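Local coordinates for probable FAD-dependent oxidoreductase PA4991 (Pseudomonas aeruginosa PAO1, PDB 5EZ7), which probably works as an FAD-dependent oxidoreductase of the DAO family, holding one FAD per subunit, although its physiological substrate is unknown, at residues L333-R338 and C358-E363; W21-L26 and G169-A174; R78-L83 and L97-Y102. One frame throughout, in Å; residues are numbered along the deposited sequence.

In the fold
Contact 2 is buried, whereas contacts 1 and 3 lie at the surface, and their chemistry differs accordingly. Contact 2 is one neutral amide–hydroxyl hydrogen bond, while the other two are arginine–glutamate salt bridges. Contacts 1 and 2 both reach the six-stranded sheet of the FAD-binding domain, at its outermost strands 332-336 and 172-174, and they meet where Leu-361 packs on Leu-26. Contact 3 ties helix 75-82 to the segment following strand 96-98. It touches contact 2 through Trp-79 on Trp-21, with Arg-78 and Arg-25 also close, both paired with Asp-355 and Glu-88. Contacts 1 and 3 do not touch: their nearest atoms are about 9 Å apart.

Contact 1 of 3, residues L333-R338 and C358-E363; sequences LAEQGR and CARLEE
Arg-360 is drawn between acidic side chains from two elements: its guanidinium bridges Glu-335 on the strand and Glu-363 one turn further along its own helix, a three-residue salt-bridge network at the surface. Across the contact, NH1 of Arg-360 lies 2.9 Å from OE2 of Glu-335. The exact place of OE2 is less certain, because it is modelled too close to the arginine chain, and Glu-335 also touches a crystal neighbour. As modelled, the carboxylate comes in obliquely, with its plane turned 47° from that of the guanidinium, the two side chains cross at about a right angle, and the pair lacks the flat, two-pronged fit of a bidentate pair. On the helix, NH2 of Arg-360 is 2.9 Å from OE1 of Glu-363, but the N-H points poorly at the oxygen (123°), and this salt bridge is weak as a hydrogen bond. Asp-364 pairs with NH1 as well, so three acids surround the guanidinium and probably balance its charge between them. Sharp bends at chi2 (-92°) and chi3 (78°) turn the end of the arginine along the helix towards Glu-363 and let one guanidinium serve both sides. Nearer the helix backbone, CD2 of Leu-333 meets the aliphatic CG of Arg-360 at 4.2 Å, the apolar part of an interface of 141 Å². Leu-333 also packs on Phe-353, Arg-356 and Val-357, preceding turns of helix 350-364, and on Leu-340 of the adjoining strand. Strand 332-336 is an outermost strand of the six-stranded sheet and turns through Gly-337, which has positive phi, into its antiparallel neighbour 339-343; helix 350-364 lies alongside this hairpin, with Leu-361 packed on Leu-26 of helix 17-28.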
ATOM      1  N   LEU A 333      13.909  -6.768  -2.484  1.00 30.61           N
ATOM      2  CA  LEU A 333      14.928  -6.025  -1.771  1.00 30.98           C
ATOM      3  C   LEU A 333      16.282  -6.216  -2.399  1.00 32.33           C
ATOM      4  O   LEU A 333      16.614  -7.310  -2.801  1.00 33.27           O
ATOM      5  CB  LEU A 333      14.992  -6.489  -0.328  1.00 31.63           C
ATOM      6  CG  LEU A 333      15.899  -5.714   0.642  1.00 31.40           C
ATOM      7  CD1 LEU A 333      15.557  -4.259   0.753  1.00 30.58           C
ATOM      8  CD2 LEU A 333      15.767  -6.345   2.007  1.00 32.15           C
ATOM      9  N   ALA A 334      17.053  -5.137  -2.457  1.00 32.43           N
ATOM     10  CA  ALA A 334      18.437  -5.158  -2.860  1.00 33.96           C
ATOM     11  C   ALA A 334      19.300  -4.329  -1.900  1.00 35.83           C
ATOM     12  O   ALA A 334      18.786  -3.493  -1.142  1.00 35.88           O
ATOM     13  CB  ALA A 334      18.542  -4.582  -4.238  1.00 34.04           C
ATOM     14  N   GLU A 335      20.612  -4.518  -1.976  1.00 38.98           N
ATOM     15  CA  GLU A 335      21.551  -3.738  -1.197  1.00 40.90           C
ATOM     16  C   GLU A 335      22.832  -3.407  -1.899  1.00 40.01           C
ATOM     17  O   GLU A 335      23.250  -4.126  -2.715  1.00 40.54           O
ATOM     18  CB  GLU A 335      21.924  -4.473   0.081  1.00 43.75           C
ATOM     19  CG  GLU A 335      22.081  -5.957  -0.094  1.00 46.55           C
ATOM     20  CD  GLU A 335      22.507  -6.640   1.189  1.00 50.30           C
ATOM     21  OE1 GLU A 335      23.271  -6.065   2.019  1.00 51.92           O
ATOM     22  OE2 GLU A 335      22.082  -7.790   1.362  1.00 52.91           O
ATOM     23  N   GLN A 336      23.427  -2.283  -1.529  1.00 39.95           N
ATOM     24  CA  GLN A 336      24.773  -1.902  -1.883  1.00 41.06           C
ATOM     25  C   GLN A 336      25.386  -1.290  -0.589  1.00 40.35           C
ATOM     26  O   GLN A 336      24.942  -0.257  -0.101  1.00 39.29           O
ATOM     27  CB  GLN A 336      24.735  -0.935  -3.073  1.00 42.81           C
ATOM     28  CG  GLN A 336      26.056  -0.228  -3.417  1.00 45.96           C
ATOM     29  CD  GLN A 336      27.036  -1.075  -4.243  1.00 49.33           C
ATOM     30  OE1 GLN A 336      26.754  -1.387  -5.388  1.00 52.13           O
ATOM     31  NE2 GLN A 336      28.209  -1.416  -3.671  1.00 50.15           N
ATOM     32  N   GLY A 337      26.371  -1.969  -0.013  1.00 40.53           N
ATOM     33  CA  GLY A 337      26.980  -1.522   1.216  1.00 40.23           C
ATOM     34  C   GLY A 337      25.918  -1.467   2.309  1.00 38.78           C
ATOM     35  O   GLY A 337      25.206  -2.431   2.527  1.00 37.95           O
ATOM     36  N   ARG A 338      25.763  -0.304   2.927  1.00 36.83           N
ATOM     37  CA  ARG A 338      24.814  -0.140   4.031  1.00 35.63           C
ATOM     38  C   ARG A 338      23.421   0.333   3.575  1.00 32.55           C
ATOM     39  O   ARG A 338      22.588   0.715   4.403  1.00 28.40           O
ATOM     40  CB  ARG A 338      25.393   0.845   5.032  1.00 36.62           C
ATOM     41  CG  ARG A 338      26.898   0.765   5.082  1.00 39.63           C
ATOM     42  CD  ARG A 338      27.467   0.916   6.436  1.00 40.98           C
ATOM     43  NE  ARG A 338      26.972   2.086   7.132  1.00 41.74           N
ATOM     44  CZ  ARG A 338      27.363   2.403   8.356  1.00 42.91           C
ATOM     45  NH1 ARG A 338      28.271   1.624   8.962  1.00 46.07           N
ATOM     46  NH2 ARG A 338      26.855   3.473   8.979  1.00 40.11           N
ATOM     47  N   CYS A 358      14.614  -7.507   7.831  1.00 33.29           N
ATOM     48  CA  CYS A 358      15.019  -8.018   9.156  1.00 35.65           C
ATOM     49  C   CYS A 358      15.987  -9.210   9.033  1.00 36.22           C
ATOM     50  O   CYS A 358      16.931  -9.300   9.811  1.00 36.10           O
ATOM     51  CB  CYS A 358      13.815  -8.382  10.040  1.00 37.59           C
ATOM     52  SG  CYS A 358      12.894  -6.921  10.589  1.00 41.50           S
ATOM     53  N   ALA A 359      15.798 -10.067   8.029  1.00 35.54           N
ATOM     54  CA  ALA A 359      16.738 -11.167   7.787  1.00 36.62           C
ATOM     55  C   ALA A 359      18.119 -10.694   7.312  1.00 36.50           C
ATOM     56  O   ALA A 359      19.099 -11.361   7.568  1.00 37.77           O
ATOM     57  CB  ALA A 359      16.164 -12.184   6.807  1.00 37.19           C
ATOM     58  N   ARG A 360      18.199  -9.576   6.601  1.00 35.89           N
ATOM     59  CA  ARG A 360      19.503  -8.989   6.271  1.00 36.60           C
ATOM     60  C   ARG A 360      20.194  -8.477   7.493  1.00 35.28           C
ATOM     61  O   ARG A 360      21.382  -8.635   7.617  1.00 35.60           O
ATOM     62  CB  ARG A 360      19.368  -7.835   5.295  1.00 36.47           C
ATOM     63  CG  ARG A 360      18.978  -8.323   3.922  1.00 39.33           C
ATOM     64  CD  ARG A 360      20.163  -8.598   3.012  1.00 41.65           C
ATOM     65  NE  ARG A 360      20.853  -9.861   3.290  1.00 46.06           N
ATOM     66  CZ  ARG A 360      22.138 -10.017   3.658  1.00 49.72           C
ATOM     67  NH1 ARG A 360      22.981  -8.982   3.832  1.00 50.55           N
ATOM     68  NH2 ARG A 360      22.597 -11.251   3.857  1.00 51.49           N
ATOM     69  N   LEU A 361      19.434  -7.828   8.368  1.00 34.81           N
ATOM     70  CA  LEU A 361      19.964  -7.265   9.597  1.00 35.42           C
ATOM     71  C   LEU A 361      20.429  -8.390  10.498  1.00 37.93           C
ATOM     72  O   LEU A 361      21.517  -8.336  11.037  1.00 38.19           O
ATOM     73  CB  LEU A 361      18.918  -6.447  10.333  1.00 33.85           C
ATOM     74  CG  LEU A 361      18.333  -5.241   9.603  1.00 33.00           C
ATOM     75  CD1 LEU A 361      17.251  -4.585  10.458  1.00 32.13           C
ATOM     76  CD2 LEU A 361      19.426  -4.242   9.268  1.00 33.55           C
ATOM     77  N   GLU A 362      19.559  -9.367  10.664  1.00 40.48           N
ATOM     78  CA  GLU A 362      19.838 -10.613  11.326  1.00 45.31           C
ATOM     79  C   GLU A 362      21.103 -11.326  10.767  1.00 46.25           C
ATOM     80  O   GLU A 362      22.002 -11.670  11.543  1.00 46.26           O
ATOM     81  CB  GLU A 362      18.574 -11.496  11.221  1.00 49.08           C
ATOM     82  CG  GLU A 362      18.707 -12.957  11.594  1.00 55.24           C
ATOM     83  CD  GLU A 362      19.514 -13.173  12.871  1.00 60.22           C
ATOM     84  OE1 GLU A 362      19.284 -12.420  13.863  1.00 63.42           O
ATOM     85  OE2 GLU A 362      20.395 -14.084  12.870  1.00 63.87           O
ATOM     86  N   GLU A 363      21.191 -11.542   9.453  1.00 46.01           N
ATOM     87  CA  GLU A 363      22.365 -12.192   8.889  1.00 47.80           C
ATOM     88  C   GLU A 363      23.657 -11.348   9.066  1.00 46.64           C
ATOM     89  O   GLU A 363      24.734 -11.893   9.314  1.00 45.01           O
ATOM     90  CB  GLU A 363      22.165 -12.581   7.424  1.00 50.79           C
ATOM     91  CG  GLU A 363      23.399 -13.342   6.898  1.00 57.46           C
ATOM     92  CD  GLU A 363      23.219 -14.087   5.584  1.00 62.37           C
ATOM     93  OE1 GLU A 363      22.158 -13.930   4.919  1.00 66.98           O
ATOM     94  OE2 GLU A 363      24.165 -14.837   5.232  1.00 65.31           O
TER

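Contact 2 of 3, residues W21-L26 and G169-A174; sequences WLNARL and GDSLLA
A single buried hydrogen bond joins Asn-23 to Ser-171: ND2 gives its N-H to OG at 2.9 Å, almost straight at 168°. The hydroxyl sits essentially in the plane of the amide, only 8° out of it. With CG anti to the backbone N (chi1 -169°), the asparagine carries its amide away from the helix and across to the serine. Both polar ends have second partners. OD1 of Asn-23 is hydrogen-bonded to OG1 of Thr-33, and the two partners together hold the amide in place. OG of Ser-171 is bonded to the carbonyl O of Ala-168, the last residue of helix 157-168; since that oxygen can only accept, OG is left to accept from ND2, which settles which way round the amide lies. Here Gly-169, with positive phi, is the first residue to leave helical geometry and turns the chain towards strand 172-174.

The elements joined belong to the Rossmann-type FAD-binding fold. Helix 17-28 connects parallel strands 10-13 and 33-37 as a beta-alpha-beta unit; the turn into it and its first residues fit the GxGxxG pattern of such folds, consistent with Ala-18 binding FAD. Strand 172-174 adds to the edge of the same sheet, through backbone bonds of Ser-171 and Leu-173 to Leu-35 and of Leu-173 to Glu-37, itself an FAD-binding residue.

Asn-23 and Ser-171 are the only residues of the two segments that touch, and 79 Å² is buried in all. Around the bond, Asn-23 lies against Leu-35 and Ala-168, Ala-24 against Leu-167, and both Ser-171 and Leu-26 against Thr-33.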
ATOM      1  N   TRP A  21       5.383  -0.053   7.955  1.00 23.43           N
ATOM      2  CA  TRP A  21       5.221  -1.381   8.507  1.00 25.23           C
ATOM      3  C   TRP A  21       6.547  -1.793   9.013  1.00 25.89           C
ATOM      4  O   TRP A  21       6.664  -2.171  10.146  1.00 27.61           O
ATOM      5  CB  TRP A  21       4.700  -2.388   7.474  1.00 25.60           C
ATOM      6  CG  TRP A  21       4.393  -3.711   8.067  1.00 27.33           C
ATOM      7  CD1 TRP A  21       5.282  -4.637   8.482  1.00 29.03           C
ATOM      8  CD2 TRP A  21       3.093  -4.242   8.352  1.00 28.47           C
ATOM      9  NE1 TRP A  21       4.620  -5.718   9.018  1.00 30.71           N
ATOM     10  CE2 TRP A  21       3.276  -5.510   8.915  1.00 30.16           C
ATOM     11  CE3 TRP A  21       1.784  -3.763   8.177  1.00 28.61           C
ATOM     12  CZ2 TRP A  21       2.208  -6.311   9.323  1.00 32.20           C
ATOM     13  CZ3 TRP A  21       0.724  -4.566   8.565  1.00 30.44           C
ATOM     14  CH2 TRP A  21       0.938  -5.831   9.126  1.00 31.29           C
ATOM     15  N   LEU A  22       7.570  -1.671   8.176  1.00 26.42           N
ATOM     16  CA  LEU A  22       8.952  -1.971   8.595  1.00 26.23           C
ATOM     17  C   LEU A  22       9.334  -1.176   9.814  1.00 25.87           C
ATOM     18  O   LEU A  22       9.949  -1.707  10.732  1.00 26.73           O
ATOM     19  CB  LEU A  22       9.941  -1.636   7.486  1.00 26.04           C
ATOM     20  CG  LEU A  22      11.454  -1.681   7.824  1.00 26.46           C
ATOM     21  CD1 LEU A  22      11.885  -3.111   8.169  1.00 27.23           C
ATOM     22  CD2 LEU A  22      12.285  -1.113   6.664  1.00 25.47           C
ATOM     23  N   ASN A  23       9.018   0.105   9.814  1.00 24.63           N
ATOM     24  CA  ASN A  23       9.364   0.925  10.977  1.00 25.77           C
ATOM     25  C   ASN A  23       8.742   0.343  12.244  1.00 26.88           C
ATOM     26  O   ASN A  23       9.373   0.262  13.279  1.00 27.75           O
ATOM     27  CB  ASN A  23       8.906   2.361  10.759  1.00 25.79           C
ATOM     28  CG  ASN A  23       9.448   3.336  11.802  1.00 27.02           C
ATOM     29  OD1 ASN A  23      10.646   3.334  12.092  1.00 28.79           O
ATOM     30  ND2 ASN A  23       8.588   4.204  12.322  1.00 27.08           N
ATOM     31  N   ALA A  24       7.486  -0.071  12.155  1.00 26.69           N
ATOM     32  CA  ALA A  24       6.801  -0.567  13.312  1.00 27.47           C
ATOM     33  C   ALA A  24       7.419  -1.891  13.824  1.00 28.04           C
ATOM     34  O   ALA A  24       7.576  -2.070  15.023  1.00 28.88           O
ATOM     35  CB  ALA A  24       5.338  -0.737  12.983  1.00 27.72           C
ATOM     36  N   ARG A  25       7.740  -2.798  12.915  1.00 27.38           N
ATOM     37  CA  ARG A  25       8.459  -4.015  13.232  1.00 29.51           C
ATOM     38  C   ARG A  25       9.813  -3.776  13.945  1.00 29.82           C
ATOM     39  O   ARG A  25      10.128  -4.436  14.958  1.00 30.36           O
ATOM     40  CB  ARG A  25       8.682  -4.826  11.944  1.00 30.82           C
ATOM     41  CG  ARG A  25       7.411  -5.528  11.439  1.00 33.34           C
ATOM     42  CD  ARG A  25       7.146  -6.898  12.096  1.00 36.52           C
ATOM     43  NE  ARG A  25       8.232  -7.805  11.700  1.00 40.42           N
ATOM     44  CZ  ARG A  25       8.341  -8.418  10.508  1.00 42.63           C
ATOM     45  NH1 ARG A  25       7.390  -8.340   9.547  1.00 43.46           N
ATOM     46  NH2 ARG A  25       9.419  -9.143  10.271  1.00 44.75           N
ATOM     47  N   LEU A  26      10.604  -2.832  13.411  1.00 28.41           N
ATOM     48  CA  LEU A  26      11.927  -2.559  13.933  1.00 28.39           C
ATOM     49  C   LEU A  26      11.882  -2.007  15.362  1.00 29.90           C
ATOM     50  O   LEU A  26      12.595  -2.524  16.269  1.00 30.47           O
ATOM     51  CB  LEU A  26      12.699  -1.635  13.006  1.00 26.83           C
ATOM     52  CG  LEU A  26      13.159  -2.289  11.695  1.00 26.31           C
ATOM     53  CD1 LEU A  26      13.809  -1.288  10.772  1.00 24.82           C
ATOM     54  CD2 LEU A  26      14.111  -3.468  11.875  1.00 27.41           C
ATOM     55  N   GLY A 169       5.623   6.371  16.825  1.00 32.84           N
ATOM     56  CA  GLY A 169       5.970   7.274  17.940  1.00 35.52           C
ATOM     57  C   GLY A 169       6.681   8.543  17.448  1.00 36.96           C
ATOM     58  O   GLY A 169       6.217   9.213  16.513  1.00 36.75           O
ATOM     59  N   ASP A 170       7.850   8.814  18.029  1.00 39.00           N
ATOM     60  CA  ASP A 170       8.649  10.015  17.722  1.00 40.64           C
ATOM     61  C   ASP A 170       9.615   9.851  16.548  1.00 37.06           C
ATOM     62  O   ASP A 170      10.359  10.789  16.226  1.00 36.17           O
ATOM     63  CB  ASP A 170       9.445  10.444  18.960  1.00 45.35           C
ATOM     64  CG  ASP A 170      10.263   9.305  19.541  1.00 50.71           C
ATOM     65  OD1 ASP A 170       9.650   8.214  19.696  1.00 57.51           O
ATOM     66  OD2 ASP A 170      11.471   9.477  19.856  1.00 52.11           O
ATOM     67  N   SER A 171       9.602   8.695  15.890  1.00 33.98           N
ATOM     68  CA  SER A 171      10.520   8.450  14.776  1.00 32.68           C
ATOM     69  C   SER A 171      10.210   9.281  13.520  1.00 31.36           C
ATOM     70  O   SER A 171      11.064   9.408  12.647  1.00 30.17           O
ATOM     71  CB  SER A 171      10.581   6.944  14.421  1.00 32.02           C
ATOM     72  OG  SER A 171       9.353   6.414  13.951  1.00 29.77           O
ATOM     73  N   LEU A 172       9.006   9.846  13.429  1.00 31.29           N
ATOM     74  CA  LEU A 172       8.553  10.444  12.182  1.00 31.03           C
ATOM     75  C   LEU A 172       9.114  11.823  11.885  1.00 31.87           C
ATOM     76  O   LEU A 172       8.950  12.752  12.680  1.00 36.83           O
ATOM     77  CB  LEU A 172       7.047  10.541  12.176  1.00 30.90           C
ATOM     78  CG  LEU A 172       6.284   9.240  12.241  1.00 29.88           C
ATOM     79  CD1 LEU A 172       4.795   9.593  12.275  1.00 30.16           C
ATOM     80  CD2 LEU A 172       6.634   8.340  11.076  1.00 27.95           C
ATOM     81  N   LEU A 173       9.696  11.974  10.697  1.00 30.36           N
ATOM     82  CA  LEU A 173      10.297  13.217  10.296  1.00 30.37           C
ATOM     83  C   LEU A 173       9.868  13.651   8.889  1.00 30.49           C
ATOM     84  O   LEU A 173      10.138  12.967   7.894  1.00 29.64           O
ATOM     85  CB  LEU A 173      11.813  13.085  10.351  1.00 30.10           C
ATOM     86  CG  LEU A 173      12.603  14.289   9.830  1.00 30.58           C
ATOM     87  CD1 LEU A 173      12.377  15.570  10.618  1.00 31.98           C
ATOM     88  CD2 LEU A 173      14.058  13.910   9.845  1.00 30.93           C
ATOM     89  N   ALA A 174       9.235  14.819   8.822  1.00 31.18           N
ATOM     90  CA  ALA A 174       9.093  15.554   7.573  1.00 32.03           C
ATOM     91  C   ALA A 174      10.447  16.083   7.115  1.00 33.13           C
ATOM     92  O   ALA A 174      11.014  16.935   7.767  1.00 33.71           O
ATOM     93  CB  ALA A 174       8.101  16.725   7.724  1.00 32.37           C
TER

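Contact 3 of 3, residues R78-L83 and L97-Y102; sequences RWRACL and LSEAHY
Arg-80 and Glu-99 form a salt bridge in which NH1 of the arginine approaches OE1 of the glutamate at 3.0 Å. The oxygen lies at the edge of the guanidinium, near its plane, but the carboxylate is turned 44° against it and the N-H...O angle is 134°, a weak hydrogen bond. A second weak bond, 3.4 Å from NH2 of Arg-80 to the backbone O of Glu-99, lets the guanidinium reach both the side chain and the main chain of that residue, though loosely. The arginine leaves its helix with CG anti to the backbone N (chi1 176°), and bends at chi2 and chi3 bring its end to the acid.

Next to this pair, OG of Ser-98 donates a 2.6 Å hydrogen bond to O of Ala-100, landing on a lone pair in the carbonyl plane. Leu-97 and Ser-98 both face Val-154, a classic beta bulge where strand 96-98 turns a corner. From there the chain runs on to strand 102-105 in a different, eight-stranded sheet.

Farther out, Glu-99 and Ala-100 pack on Arg-149, Leu-83 rests on Phe-155, and the ring of Trp-79 meets Phe-155 edge-to-face while its NE1 is hydrogen-bonded to O of Ala-348, an FAD-binding residue.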
ATOM      1  N   ARG A  78      -1.519 -13.626   8.296  1.00 41.00           N
ATOM      2  CA  ARG A  78      -0.654 -12.684   9.000  1.00 40.72           C
ATOM      3  C   ARG A  78      -1.291 -11.312   9.323  1.00 39.35           C
ATOM      4  O   ARG A  78      -1.158 -10.830  10.432  1.00 39.30           O
ATOM      5  CB  ARG A  78       0.666 -12.545   8.260  1.00 40.79           C
ATOM      6  CG  ARG A  78       1.523 -13.806   8.434  1.00 43.55           C
ATOM      7  CD  ARG A  78       2.880 -13.727   7.748  1.00 43.08           C
ATOM      8  NE  ARG A  78       3.732 -12.700   8.314  1.00 41.80           N
ATOM      9  CZ  ARG A  78       4.932 -12.383   7.832  1.00 41.63           C
ATOM     10  NH1 ARG A  78       5.417 -13.026   6.765  1.00 41.46           N
ATOM     11  NH2 ARG A  78       5.647 -11.405   8.405  1.00 39.95           N
ATOM     12  N   TRP A  79      -2.031 -10.726   8.388  1.00 38.68           N
ATOM     13  CA  TRP A  79      -2.684  -9.436   8.621  1.00 38.00           C
ATOM     14  C   TRP A  79      -3.833  -9.551   9.594  1.00 40.63           C
ATOM     15  O   TRP A  79      -3.991  -8.705  10.468  1.00 41.30           O
ATOM     16  CB  TRP A  79      -3.206  -8.853   7.321  1.00 36.22           C
ATOM     17  CG  TRP A  79      -2.161  -8.331   6.440  1.00 32.61           C
ATOM     18  CD1 TRP A  79      -1.315  -9.041   5.711  1.00 32.95           C
ATOM     19  CD2 TRP A  79      -1.895  -6.974   6.155  1.00 31.05           C
ATOM     20  NE1 TRP A  79      -0.510  -8.229   4.973  1.00 31.65           N
ATOM     21  CE2 TRP A  79      -0.849  -6.943   5.234  1.00 29.97           C
ATOM     22  CE3 TRP A  79      -2.436  -5.767   6.597  1.00 31.09           C
ATOM     23  CZ2 TRP A  79      -0.320  -5.769   4.740  1.00 29.12           C
ATOM     24  CZ3 TRP A  79      -1.917  -4.588   6.095  1.00 29.48           C
ATOM     25  CH2 TRP A  79      -0.875  -4.603   5.161  1.00 29.00           C
ATOM     26  N   ARG A  80      -4.604 -10.623   9.458  1.00 43.78           N
ATOM     27  CA  ARG A  80      -5.651 -10.972  10.426  1.00 46.33           C
ATOM     28  C   ARG A  80      -5.101 -11.050  11.845  1.00 44.87           C
ATOM     29  O   ARG A  80      -5.607 -10.382  12.746  1.00 45.02           O
ATOM     30  CB  ARG A  80      -6.339 -12.302  10.034  1.00 50.59           C
ATOM     31  CG  ARG A  80      -7.391 -12.848  11.016  1.00 54.57           C
ATOM     32  CD  ARG A  80      -8.773 -12.247  10.824  1.00 56.43           C
ATOM     33  NE  ARG A  80      -9.372 -12.673   9.560  1.00 59.90           N
ATOM     34  CZ  ARG A  80     -10.563 -12.273   9.091  1.00 62.87           C
ATOM     35  NH1 ARG A  80     -11.349 -11.423   9.774  1.00 62.71           N
ATOM     36  NH2 ARG A  80     -10.977 -12.725   7.908  1.00 64.62           N
ATOM     37  N   ALA A  81      -4.047 -11.828  12.041  1.00 43.67           N
ATOM     38  CA  ALA A  81      -3.467 -11.956  13.370  1.00 43.18           C
ATOM     39  C   ALA A  81      -3.217 -10.585  14.016  1.00 41.30           C
ATOM     40  O   ALA A  81      -3.443 -10.408  15.202  1.00 42.22           O
ATOM     41  CB  ALA A  81      -2.183 -12.752  13.304  1.00 43.09           C
ATOM     42  N   CYS A  82      -2.779  -9.609  13.230  1.00 38.87           N
ATOM     43  CA  CYS A  82      -2.428  -8.294  13.787  1.00 38.74           C
ATOM     44  C   CYS A  82      -3.589  -7.562  14.392  1.00 38.82           C
ATOM     45  O   CYS A  82      -3.383  -6.699  15.241  1.00 37.80           O
ATOM     46  CB  CYS A  82      -1.754  -7.388  12.747  1.00 37.09           C
ATOM     47  SG  CYS A  82      -0.232  -8.125  12.104  1.00 37.28           S
ATOM     48  N   LEU A  83      -4.797  -7.903  13.961  1.00 40.35           N
ATOM     49  CA  LEU A  83      -5.982  -7.252  14.475  1.00 42.40           C
ATOM     50  C   LEU A  83      -6.402  -7.744  15.830  1.00 45.83           C
ATOM     51  O   LEU A  83      -7.324  -7.180  16.420  1.00 45.85           O
ATOM     52  CB  LEU A  83      -7.143  -7.421  13.515  1.00 43.28           C
ATOM     53  CG  LEU A  83      -6.999  -6.775  12.137  1.00 41.49           C
ATOM     54  CD1 LEU A  83      -8.289  -7.038  11.396  1.00 41.68           C
ATOM     55  CD2 LEU A  83      -6.719  -5.284  12.226  1.00 40.14           C
ATOM     56  N   LEU A  97     -12.826  -2.603   6.122  1.00 34.88           N
ATOM     57  CA  LEU A  97     -13.987  -2.294   5.333  1.00 36.09           C
ATOM     58  C   LEU A  97     -14.847  -3.564   5.179  1.00 37.60           C
ATOM     59  O   LEU A  97     -16.068  -3.491   5.282  1.00 38.77           O
ATOM     60  CB  LEU A  97     -13.592  -1.657   3.982  1.00 34.70           C
ATOM     61  CG  LEU A  97     -12.980  -0.243   4.083  1.00 33.49           C
ATOM     62  CD1 LEU A  97     -12.584   0.300   2.714  1.00 32.32           C
ATOM     63  CD2 LEU A  97     -13.904   0.753   4.783  1.00 34.42           C
ATOM     64  N   SER A  98     -14.209  -4.727   5.001  1.00 37.77           N
ATOM     65  CA  SER A  98     -14.937  -5.970   4.818  1.00 38.56           C
ATOM     66  C   SER A  98     -14.116  -7.093   5.356  1.00 40.65           C
ATOM     67  O   SER A  98     -12.890  -7.123   5.220  1.00 40.47           O
ATOM     68  CB  SER A  98     -15.208  -6.213   3.341  1.00 37.99           C
ATOM     69  OG  SER A  98     -16.042  -7.334   3.123  1.00 38.32           O
ATOM     70  N   GLU A  99     -14.808  -8.033   5.970  1.00 43.73           N
ATOM     71  CA  GLU A  99     -14.181  -9.210   6.559  1.00 46.26           C
ATOM     72  C   GLU A  99     -13.784 -10.219   5.491  1.00 45.98           C
ATOM     73  O   GLU A  99     -13.138 -11.211   5.800  1.00 47.97           O
ATOM     74  CB  GLU A  99     -15.180  -9.880   7.502  1.00 50.01           C
ATOM     75  CG  GLU A  99     -15.624  -8.999   8.662  1.00 52.02           C
ATOM     76  CD  GLU A  99     -15.054  -9.449   9.988  1.00 54.98           C
ATOM     77  OE1 GLU A  99     -13.840  -9.747  10.045  1.00 57.59           O
ATOM     78  OE2 GLU A  99     -15.832  -9.531  10.973  1.00 59.51           O
ATOM     79  N   ALA A 100     -14.236  -9.991   4.258  1.00 44.25           N
ATOM     80  CA  ALA A 100     -14.041 -10.898   3.160  1.00 43.46           C
ATOM     81  C   ALA A 100     -14.070 -10.108   1.859  1.00 41.65           C
ATOM     82  O   ALA A 100     -14.768  -9.099   1.729  1.00 40.76           O
ATOM     83  CB  ALA A 100     -15.131 -11.938   3.155  1.00 45.19           C
ATOM     84  N   HIS A 101     -13.254 -10.557   0.922  1.00 40.87           N
ATOM     85  CA  HIS A 101     -13.306 -10.118  -0.456  1.00 39.84           C
ATOM     86  C   HIS A 101     -13.846 -11.317  -1.215  1.00 39.28           C
ATOM     87  O   HIS A 101     -13.642 -12.439  -0.794  1.00 39.65           O
ATOM     88  CB  HIS A 101     -11.915  -9.731  -0.927  1.00 39.25           C
ATOM     89  CG  HIS A 101     -11.891  -9.206  -2.315  1.00 40.47           C
ATOM     90  ND1 HIS A 101     -12.233  -7.906  -2.622  1.00 39.96           N
ATOM     91  CD2 HIS A 101     -11.591  -9.804  -3.494  1.00 42.62           C
ATOM     92  CE1 HIS A 101     -12.133  -7.719  -3.924  1.00 39.65           C
ATOM     93  NE2 HIS A 101     -11.731  -8.848  -4.475  1.00 41.12           N
ATOM     94  N   TYR A 102     -14.562 -11.081  -2.310  1.00 39.18           N
ATOM     95  CA  TYR A 102     -15.304 -12.160  -3.027  1.00 40.85           C
ATOM     96  C   TYR A 102     -14.871 -12.297  -4.489  1.00 40.85           C
ATOM     97  O   TYR A 102     -14.302 -11.348  -5.064  1.00 38.70           O
ATOM     98  CB  TYR A 102     -16.811 -11.894  -2.982  1.00 40.93           C
ATOM     99  CG  TYR A 102     -17.408 -11.990  -1.597  1.00 42.52           C
ATOM    100  CD1 TYR A 102     -17.188 -10.995  -0.643  1.00 41.99           C
ATOM    101  CD2 TYR A 102     -18.209 -13.074  -1.234  1.00 45.11           C
ATOM    102  CE1 TYR A 102     -17.726 -11.083   0.632  1.00 43.66           C
ATOM    103  CE2 TYR A 102     -18.765 -13.165   0.035  1.00 46.78           C
ATOM    104  CZ  TYR A 102     -18.533 -12.170   0.962  1.00 46.26           C
ATOM    105  OH  TYR A 102     -19.094 -12.271   2.216  1.00 49.27           O
TER